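Local coordinates for protein putative ATP binding component of ABC-transporter (Escherichia coli, PDB 2R5O) that probably binds O-antigen polysaccharide through this C-terminal, immunoglobulin-fold domain of an ABC transporter's nucleotide-binding subunit, which takes part in exporting the polysaccharide, at residues Y102-S106 / F107-E111; S117-R120 / G121-R124; P34-R37 / P38-R42. All coordinates share one frame; numbering follows the deposited sequence. Where two conformers were deposited one is given.

Interaction 1 (Y102-S106 / F107-E111); sequences YGTNS and FLASE. With NA (sodium ion), chain G.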
# COMPACT_ATOMS: atom_id res chain seq x y z
N TYR A 102 7.59 2.70 -1.59
CA TYR A 102 7.55 2.08 -2.92
C TYR A 102 8.69 2.60 -3.75
O TYR A 102 8.98 3.78 -3.71
CB TYR A 102 6.25 2.40 -3.63
CG TYR A 102 6.13 1.88 -5.04
CD1 TYR A 102 6.10 0.53 -5.29
CD2 TYR A 102 6.02 2.75 -6.14
CE1 TYR A 102 5.94 0.02 -6.55
CE2 TYR A 102 5.86 2.25 -7.43
CZ TYR A 102 5.80 0.88 -7.64
OH TYR A 102 5.59 0.41 -8.91
N GLY A 103 9.33 1.72 -4.50
CA GLY A 103 10.28 2.12 -5.51
C GLY A 103 10.21 1.19 -6.68
O GLY A 103 9.89 0.01 -6.54
N THR A 104 10.51 1.74 -7.84
CA THR A 104 10.56 0.96 -9.07
C THR A 104 11.40 1.69 -10.09
O THR A 104 11.88 2.79 -9.87
CB THR A 104 9.13 0.65 -9.59
OG1 THR A 104 9.22 -0.35 -10.63
CG2 THR A 104 8.42 1.89 -10.11
N ASN A 105 11.56 1.05 -11.23
CA ASN A 105 12.22 1.67 -12.36
C ASN A 105 11.59 1.12 -13.63
O ASN A 105 10.69 0.30 -13.57
CB ASN A 105 13.74 1.51 -12.26
CG ASN A 105 14.20 0.09 -12.38
OD1 ASN A 105 13.64 -0.72 -13.10
ND2 ASN A 105 15.31 -0.21 -11.70
N SER A 106 12.02 1.59 -14.79
CA SER A 106 11.41 1.19 -16.03
C SER A 106 11.43 -0.31 -16.23
O SER A 106 10.49 -0.88 -16.80
CB SER A 106 12.05 1.89 -17.22
OG SER A 106 13.45 1.69 -17.23
N PHE A 107 12.55 -0.93 -15.87
CA PHE A 107 12.74 -2.36 -16.03
C PHE A 107 11.80 -3.17 -15.12
O PHE A 107 11.09 -4.07 -15.58
CB PHE A 107 14.20 -2.69 -15.77
CG PHE A 107 14.52 -4.15 -15.97
CD1 PHE A 107 14.57 -4.70 -17.25
CD2 PHE A 107 14.70 -4.97 -14.88
CE1 PHE A 107 14.86 -6.05 -17.44
CE2 PHE A 107 14.98 -6.35 -15.07
CZ PHE A 107 15.03 -6.86 -16.35
N LEU A 108 11.79 -2.84 -13.84
CA LEU A 108 10.91 -3.54 -12.90
C LEU A 108 9.44 -3.28 -13.19
O LEU A 108 8.62 -4.20 -13.21
CB LEU A 108 11.25 -3.18 -11.45
CG LEU A 108 12.66 -3.50 -11.01
CD1 LEU A 108 12.84 -3.08 -9.55
CD2 LEU A 108 12.98 -4.99 -11.21
N ALA A 109 9.06 -2.03 -13.39
CA ALA A 109 7.65 -1.68 -13.53
C ALA A 109 7.03 -2.35 -14.74
O ALA A 109 5.86 -2.75 -14.69
CB ALA A 109 7.44 -0.20 -13.60
N SER A 110 7.81 -2.50 -15.80
CA SER A 110 7.37 -3.10 -17.04
C SER A 110 7.68 -4.58 -17.13
O SER A 110 7.48 -5.19 -18.18
CB SER A 110 8.00 -2.38 -18.23
OG SER A 110 9.36 -2.74 -18.41
N GLU A 111 8.15 -5.17 -16.04
CA GLU A 111 8.43 -6.62 -15.99
C GLU A 111 9.39 -7.05 -17.08
O GLU A 111 9.30 -8.18 -17.60
CB GLU A 111 7.13 -7.45 -16.04
CG GLU A 111 6.17 -7.20 -14.92
CD GLU A 111 4.89 -7.96 -15.12
OE1 GLU A 111 4.88 -9.20 -14.99
OE2 GLU A 111 3.88 -7.31 -15.43
NA NA G . 5.43 -2.22 -9.28
O HOH W 1 8.10 -2.61 -9.80
O HOH W 2 4.36 -2.30 -11.76
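Asn105 and Leu108 meet in an N-cap: the side-chain carbonyl OD1 of Asn105 accepts from Leu108 N at 2.9 Å, nearly straight at 173°. A chi1 of 66° sets CG of Asn105 between its own N and carbonyl carbon, which turns the amide over the first turn of the helix. Backbone bonds follow, Ala109 N to Asn105 O at 2.8 Å and a longer one from Ser110 N to Ser106 O. That second carbonyl is gripped twice, since Ser110 OG also donates to Ser106 O at 2.7 Å, in the carbonyl plane. At the other end Glu111, with positive phi, is the C-prime residue of a Schellman motif.

Two carbons rest against side-chain oxygens: Leu108 CG on Asn105 OD1 (3.6 Å) and Ala109 CB on Thr104 OG1 (3.5 Å). A water 2.7 Å from Thr104 OG1 is also a ligand of the sodium ion, which sits at the ring edge of Tyr102, 2.7 Å from its OH; Asp179 of the second subunit binds it too.

The short helix 106-109 follows directly on strand 100-105, which pairs with strand 84-95, while Trp175 of the second subunit packs on Asn105 and Leu108.

Interaction 2 (S117-R120 / G121-R124); sequences SVSR and GDVR
The guanidinium of Arg124 lies against Val118, whose CG1 methyl sits 3.5 Å above one face, offset toward the rim; a water stands in plane beside NH2, and Ser117 O lies at the edge between NH1 and NH2, near the plane, tilted 22° from it as seen from NH1. Ser117 O accepts from Arg124 NH1 at 3.2 Å, and weakly from NH2, so one backbone carbonyl takes both terminal nitrogens. The arginine bends at chi2 (-73°), which brings its end back along the valine.

The second flat group is the carboxylate of Asp122, and its OD2 is approached from opposite faces. Ser119 N comes from well above one face, 2.8 Å from Asp122 OD2, with an almost straight N-H. From the other face Arg124 NH2 reaches the same Asp122 OD2 at 2.8 Å as a salt bridge. The water at the guanidinium edge donates to OD2 as well and is also hydrogen-bonded to Ser119 OG; Asp122 OD2 thus has three donors. A positive neighbour and so many N-H and O-H groups would be expected to favour the charged carboxylate. The other oxygen, OD1, takes a second water that also donates to Arg120 O, tying the carboxylate to the turn's peptide.

Beneath this, Asp122 N returns a bond to Ser119 O at 2.9 Å, closing a type II beta turn in which Gly121 holds the third position; its positive phi (90°) suits glycine, which has no side chain to meet Arg120 O. Arg120 N is held by Asp83, and Val118 packs on Phe80 and Phe84. The arrangement is that of a tight turn linking the two sheets of the immunoglobulin-type beta-sandwich, carrying the chain from strand 116-118 in one to strand 123-131 in the other.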
# COMPACT_ATOMS: atom_id res chain seq x y z
N SER A 117 17.15 3.00 -25.44
CA SER A 117 18.45 3.50 -25.89
C SER A 117 18.30 4.96 -26.29
O SER A 117 17.25 5.38 -26.75
CB SER A 117 18.98 2.68 -27.06
OG SER A 117 18.06 2.71 -28.12
N VAL A 118 19.37 5.71 -26.10
CA VAL A 118 19.40 7.13 -26.40
C VAL A 118 20.71 7.50 -27.08
O VAL A 118 21.70 6.77 -26.98
CB VAL A 118 19.26 8.01 -25.14
CG1 VAL A 118 17.96 7.67 -24.41
CG2 VAL A 118 20.47 7.87 -24.24
N SER A 119 20.68 8.61 -27.82
CA SER A 119 21.86 9.20 -28.41
C SER A 119 22.23 10.49 -27.70
O SER A 119 21.39 11.16 -27.12
CB SER A 119 21.62 9.52 -29.89
OG SER A 119 21.22 8.37 -30.61
N ARG A 120 23.51 10.84 -27.79
CA ARG A 120 24.03 12.09 -27.27
C ARG A 120 23.14 13.25 -27.73
O ARG A 120 22.84 13.38 -28.93
CB ARG A 120 25.46 12.28 -27.75
CG ARG A 120 26.07 13.61 -27.43
CD ARG A 120 27.59 13.56 -27.62
NE ARG A 120 28.13 14.79 -28.18
CZ ARG A 120 28.27 15.94 -27.52
NH1 ARG A 120 27.88 16.05 -26.25
NH2 ARG A 120 28.78 16.99 -28.14
N GLY A 121 22.75 14.10 -26.78
CA GLY A 121 21.89 15.25 -27.05
C GLY A 121 20.41 15.00 -26.95
O GLY A 121 19.62 15.95 -26.94
N ASP A 122 19.99 13.73 -26.89
CA ASP A 122 18.58 13.43 -26.85
C ASP A 122 17.91 13.98 -25.57
O ASP A 122 18.51 13.98 -24.49
CB ASP A 122 18.33 11.92 -26.90
CG ASP A 122 18.47 11.32 -28.27
OD1 ASP A 122 18.72 12.06 -29.26
OD2 ASP A 122 18.31 10.08 -28.34
N VAL A 123 16.66 14.39 -25.72
CA VAL A 123 15.80 14.82 -24.62
C VAL A 123 14.62 13.87 -24.63
O VAL A 123 14.00 13.66 -25.67
CB VAL A 123 15.33 16.27 -24.80
CG1 VAL A 123 14.46 16.72 -23.63
CG2 VAL A 123 16.54 17.18 -24.94
N ARG A 124 14.34 13.24 -23.48
CA ARG A 124 13.28 12.25 -23.38
C ARG A 124 12.43 12.52 -22.15
O ARG A 124 12.93 12.99 -21.14
CB ARG A 124 13.85 10.84 -23.25
CG ARG A 124 14.79 10.40 -24.34
CD ARG A 124 14.06 10.10 -25.63
NE ARG A 124 15.02 9.68 -26.67
CZ ARG A 124 15.39 8.43 -26.91
NH1 ARG A 124 14.90 7.41 -26.21
NH2 ARG A 124 16.27 8.21 -27.87
O HOH W 3 18.25 8.47 -30.53
O HOH W 4 20.47 14.04 -30.16

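Interaction 3 (P34-R37 / P38-R42); sequences PGYR and PEEYR. With NA (sodium ion), chain F.
Tyr36 OH donates to Glu40 OE1 at 2.7 Å, the shortest polar bond here, and it spans a type I beta turn from Arg37 to Glu40 that leads into strand 41-43. Glu40 was modelled in two conformers, and the bond described belongs to one of them. The carboxylate oxygen is met on its anti side, 18° out of the carboxylate plane, and itself lies in the plane of the tyrosine ring, at the edge. Ring and carboxylate are steeply turned against each other, 75° between planes. With chi1 at 173°, CG of Tyr36 is anti to its backbone N, and the ring runs forward beneath the turn to meet an extended glutamate. Glu40 has a second partner, Arg160 on strand 153-169, which forms a salt bridge with OE2; in this conformer it and the phenol may together favour the charged form of Glu40.

The turn itself is closed by Glu40 N to Arg37 O at 2.9 Å. Pro38 occupies its second position, and CE2 of the Tyr36 ring comes within 3.7 Å of Pro38 CA.

The side chains of Arg37 and Glu39 cross steeply, yet guanidinium and carboxylate lie nearly parallel. The glutamate bends at its second torsion, bringing OE1 over one face of the guanidinium, while its CB packs on NH1 and NH2. No N-H points at that oxygen: Glu39 OE1 is 4.0 Å from Arg37 NE, so only the charges attract. The firmer partner of the arginine is Asp162, whose backbone O accepts from NH1. Further along, Arg42 makes salt bridges to Asp158 and Asp28, and Tyr41, beside Tyr161, turns its ring toward a sodium ion, with Tyr41 OH coordinating the metal at 2.5 Å.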
# COMPACT_ATOMS: atom_id res chain seq x y z
N PRO A 34 6.09 23.25 -8.79
CA PRO A 34 5.36 23.06 -7.56
C PRO A 34 5.78 21.76 -6.86
O PRO A 34 5.90 20.72 -7.50
CB PRO A 34 3.90 22.98 -8.04
CG PRO A 34 3.87 23.78 -9.28
CD PRO A 34 5.18 23.41 -9.94
N GLY A 35 5.96 21.85 -5.55
CA GLY A 35 6.35 20.72 -4.74
C GLY A 35 7.85 20.50 -4.65
O GLY A 35 8.28 19.64 -3.88
N TYR A 36 8.66 21.24 -5.40
CA TYR A 36 10.10 21.03 -5.33
C TYR A 36 10.61 21.31 -3.92
O TYR A 36 10.21 22.28 -3.28
CB TYR A 36 10.84 21.93 -6.31
CG TYR A 36 12.33 21.84 -6.13
CD1 TYR A 36 13.03 20.74 -6.59
CD2 TYR A 36 13.04 22.86 -5.49
CE1 TYR A 36 14.38 20.60 -6.38
CE2 TYR A 36 14.40 22.75 -5.29
CZ TYR A 36 15.07 21.62 -5.73
OH TYR A 36 16.43 21.53 -5.50
N ARG A 37 11.51 20.45 -3.45
CA ARG A 37 12.12 20.60 -2.14
C ARG A 37 13.56 21.08 -2.27
O ARG A 37 14.41 20.33 -2.76
CB ARG A 37 12.14 19.26 -1.42
CG ARG A 37 10.78 18.69 -1.17
CD ARG A 37 10.85 17.42 -0.36
NE ARG A 37 11.11 17.68 1.05
CZ ARG A 37 12.16 17.27 1.74
NH1 ARG A 37 13.15 16.58 1.18
NH2 ARG A 37 12.23 17.58 3.04
N PRO A 38 13.87 22.28 -1.76
CA PRO A 38 15.27 22.68 -1.68
C PRO A 38 16.13 21.74 -0.83
O PRO A 38 17.36 21.77 -0.95
CB PRO A 38 15.20 24.07 -1.04
CG PRO A 38 13.85 24.59 -1.41
CD PRO A 38 12.96 23.37 -1.34
N GLU A 39 15.49 20.93 -0.00
CA GLU A 39 16.14 19.91 0.82
C GLU A 39 16.54 18.66 0.03
O GLU A 39 17.08 17.71 0.62
CB GLU A 39 15.21 19.49 1.97
CG GLU A 39 14.80 20.63 2.88
CD GLU A 39 13.61 21.46 2.41
OE1 GLU A 39 13.01 21.24 1.34
OE2 GLU A 39 13.25 22.40 3.16
N GLU A 40 16.29 18.63 -1.27
CA GLU A 40 16.75 17.52 -2.10
C GLU A 40 18.19 17.16 -1.87
O GLU A 40 19.03 18.03 -1.60
CB GLU A 40 16.62 18.00 -3.55
CG GLU A 40 17.53 17.36 -4.54
CD GLU A 40 17.34 17.82 -5.96
OE1 GLU A 40 17.31 19.04 -6.25
OE2 GLU A 40 17.34 16.95 -6.85
N TYR A 41 18.50 15.88 -2.02
CA TYR A 41 19.89 15.44 -2.09
C TYR A 41 20.15 14.89 -3.48
O TYR A 41 19.81 13.74 -3.77
CB TYR A 41 20.18 14.41 -0.99
CG TYR A 41 21.58 13.82 -1.03
CD1 TYR A 41 22.67 14.44 -1.66
CD2 TYR A 41 21.83 12.61 -0.42
CE1 TYR A 41 23.94 13.87 -1.66
CE2 TYR A 41 23.08 12.02 -0.45
CZ TYR A 41 24.12 12.66 -1.08
OH TYR A 41 25.37 12.07 -1.10
N ARG A 42 20.71 15.71 -4.35
CA ARG A 42 21.01 15.36 -5.71
C ARG A 42 22.40 14.76 -5.79
O ARG A 42 23.34 15.31 -5.23
CB ARG A 42 20.88 16.58 -6.60
CG ARG A 42 20.98 16.28 -8.08
CD ARG A 42 20.84 17.53 -8.91
NE ARG A 42 20.68 17.23 -10.32
CZ ARG A 42 20.44 18.18 -11.23
NH1 ARG A 42 20.40 19.44 -10.85
NH2 ARG A 42 20.20 17.85 -12.49
NA NA F . 26.92 12.96 -2.91

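All three are short local turns or caps that reach the same mixed sheet. Interaction 3 brings the chain into strand 41-43, interaction 1 ends strand 100-105, and interaction 2, next along the chain, crosses from that sheet to the four-stranded one. They do not touch: centres of interactions 1 and 2 lie 21 Å apart, those of 1 and 3 23 Å, on opposite sides of the chain's centre, and those of 2 and 3 25 Å. Interactions 1 and 3 each include a tyrosine hydroxyl bound to a sodium ion, but these are different ions. Interaction 1 alone is touched by the second subunit, whose Trp175, Ile178, Asp179, Ser182 and Phe184 reach it, in keeping with a domain-swapped dimer.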